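RND efflux system, outer membrane lipoprotein, NodT family (Burkholderia mallei, PDB 6U94) probably serves as the outer membrane channel of a tripartite RND efflux pump. Local coordinates at residues I135-R140 / E156-S161. Residues are numbered along the deposited sequence; the frame is centred on the assembly and turned at random.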
loop_
_atom_site.group_PDB
_atom_site.type_symbol
_atom_site.label_atom_id
_atom_site.label_comp_id
_atom_site.label_asym_id
_atom_site.label_seq_id
_atom_site.Cartn_x
_atom_site.Cartn_y
_atom_site.Cartn_z
ATOM N N ILE A 135 -8.736 -10.526 4.168
ATOM C CA ILE A 135 -8.575 -11.130 5.488
ATOM C C ILE A 135 -9.594 -12.246 5.691
ATOM O O ILE A 135 -9.270 -13.310 6.234
ATOM C CB ILE A 135 -8.683 -10.050 6.580
ATOM C CG1 ILE A 135 -7.536 -9.043 6.450
ATOM C CG2 ILE A 135 -8.694 -10.684 7.959
ATOM C CD1 ILE A 135 -7.587 -7.919 7.464
ATOM N N ASP A 136 -10.838 -12.021 5.258
ATOM C CA ASP A 136 -11.857 -13.066 5.325
ATOM C C ASP A 136 -11.410 -14.318 4.580
ATOM O O ASP A 136 -11.430 -15.421 5.134
ATOM C CB ASP A 136 -13.180 -12.553 4.753
ATOM C CG ASP A 136 -13.882 -11.589 5.683
ATOM O OD1 ASP A 136 -13.701 -11.713 6.912
ATOM O OD2 ASP A 136 -14.621 -10.713 5.186
ATOM N N LEU A 137 -10.983 -14.156 3.327
ATOM C CA LEU A 137 -10.620 -15.301 2.497
ATOM C C LEU A 137 -9.465 -16.090 3.105
ATOM O O LEU A 137 -9.565 -17.306 3.304
ATOM C CB LEU A 137 -10.265 -14.831 1.087
ATOM C CG LEU A 137 -9.849 -15.949 0.128
ATOM C CD1 LEU A 137 -10.649 -15.881 -1.166
ATOM C CD2 LEU A 137 -8.352 -15.900 -0.156
ATOM N N PHE A 138 -8.352 -15.412 3.396
ATOM C CA PHE A 138 -7.163 -16.116 3.866
ATOM C C PHE A 138 -7.409 -16.831 5.188
ATOM O O PHE A 138 -6.845 -17.905 5.425
ATOM C CB PHE A 138 -5.995 -15.139 3.989
ATOM C CG PHE A 138 -5.353 -14.795 2.673
ATOM C CD1 PHE A 138 -4.485 -15.684 2.062
ATOM C CD2 PHE A 138 -5.621 -13.587 2.041
ATOM C CE1 PHE A 138 -3.894 -15.379 0.848
ATOM C CE2 PHE A 138 -5.031 -13.274 0.825
ATOM C CZ PHE A 138 -4.166 -14.174 0.228
ATOM N N GLY A 139 -8.247 -16.259 6.055
ATOM C CA GLY A 139 -8.585 -16.932 7.296
ATOM C C GLY A 139 -9.530 -18.099 7.103
ATOM O O GLY A 139 -9.448 -19.096 7.829
ATOM N N ARG A 140 -10.435 -18.001 6.127
ATOM C CA ARG A 140 -11.379 -19.086 5.885
ATOM C C ARG A 140 -10.669 -20.328 5.359
ATOM O O ARG A 140 -10.890 -21.437 5.856
ATOM C CB ARG A 140 -12.466 -18.631 4.910
ATOM N N GLU A 156 -17.136 -17.534 -7.559
ATOM C CA GLU A 156 -16.734 -16.360 -8.325
ATOM C C GLU A 156 -16.148 -15.281 -7.423
ATOM O O GLU A 156 -15.171 -14.617 -7.794
ATOM C CB GLU A 156 -17.926 -15.810 -9.104
ATOM C CG GLU A 156 -17.598 -14.589 -9.948
ATOM C CD GLU A 156 -18.835 -13.818 -10.362
ATOM O OE1 GLU A 156 -19.932 -14.126 -9.848
ATOM O OE2 GLU A 156 -18.709 -12.902 -11.202
ATOM N N GLU A 157 -16.735 -15.082 -6.239
ATOM C CA GLU A 157 -16.218 -14.065 -5.331
ATOM C C GLU A 157 -14.851 -14.458 -4.789
ATOM O O GLU A 157 -13.962 -13.607 -4.657
ATOM C CB GLU A 157 -17.204 -13.814 -4.185
ATOM C CG GLU A 157 -17.744 -15.067 -3.512
ATOM C CD GLU A 157 -19.007 -15.595 -4.177
ATOM O OE1 GLU A 157 -19.137 -15.465 -5.413
ATOM O OE2 GLU A 157 -19.875 -16.134 -3.460
ATOM N N ALA A 158 -14.658 -15.742 -4.475
ATOM C CA ALA A 158 -13.358 -16.190 -3.986
ATOM C C ALA A 158 -12.290 -16.073 -5.068
ATOM O O ALA A 158 -11.148 -15.698 -4.780
ATOM C CB ALA A 158 -13.447 -17.629 -3.477
ATOM N N ARG A 159 -12.640 -16.394 -6.316
ATOM C CA ARG A 159 -11.680 -16.257 -7.406
ATOM C C ARG A 159 -11.277 -14.801 -7.608
ATOM O O ARG A 159 -10.094 -14.496 -7.806
ATOM C CB ARG A 159 -12.267 -16.833 -8.693
ATOM C CG ARG A 159 -11.367 -16.702 -9.910
ATOM C CD ARG A 159 -11.959 -17.431 -11.115
ATOM N NE ARG A 159 -11.072 -17.386 -12.275
ATOM C CZ ARG A 159 -10.176 -18.324 -12.569
ATOM N NH1 ARG A 159 -10.044 -19.387 -11.787
ATOM N NH2 ARG A 159 -9.409 -18.201 -13.645
ATOM N N ARG A 160 -12.248 -13.888 -7.564
ATOM C CA ARG A 160 -11.935 -12.474 -7.718
ATOM C C ARG A 160 -11.084 -11.961 -6.563
ATOM O O ARG A 160 -10.214 -11.107 -6.767
ATOM C CB ARG A 160 -13.228 -11.665 -7.834
ATOM C CG ARG A 160 -13.014 -10.177 -8.048
ATOM C CD ARG A 160 -14.337 -9.456 -8.242
ATOM N NE ARG A 160 -14.149 -8.067 -8.638
ATOM C CZ ARG A 160 -13.854 -7.678 -9.875
ATOM N NH1 ARG A 160 -13.707 -8.580 -10.835
ATOM N NH2 ARG A 160 -13.700 -6.389 -10.152
ATOM N N SER A 161 -11.310 -12.479 -5.352
ATOM C CA SER A 161 -10.547 -12.018 -4.195
ATOM C C SER A 161 -9.082 -12.421 -4.302
ATOM O O SER A 161 -8.191 -11.649 -3.925
ATOM C CB SER A 161 -11.164 -12.564 -2.906
ATOM O OG SER A 161 -10.455 -12.091 -1.769
#
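L137 uses its two methyls differently: CD2 sits over the centre of one face of the F138 ring, 4.1 Å above the plane, while CD1 is the branch that reaches across to A158 and S161. The ring itself does not touch 156-161; it packs on T76 and I79 of helix 72-86 and, further along helix 156-203, on S165. With CG anti to the backbone N (chi1 179°), the leucine fork extends toward the second helix. CD1 comes to 3.7 Å from the A158 backbone O. It lies 4.0 Å from A158 CB, and S161 CB is 3.8 Å from the same methyl. Alanine suits this place because its single methyl gives leucine an apolar surface without holding the helices apart: the CA atoms of L137 and A158 are 7.1 Å from each other. Serine is nearly as small, and its CH2OH group lets the leucine come close, with OG alongside CD1 in simple van der Waals contact. Between the two segments L137 is thus the one bridging side chain, and V162 and L153 extend its apolar surroundings. The chemistry here is van der Waals contact alone, which implies that the fit of shapes, rather than any directional bond, probably governs how closely these two segments approach.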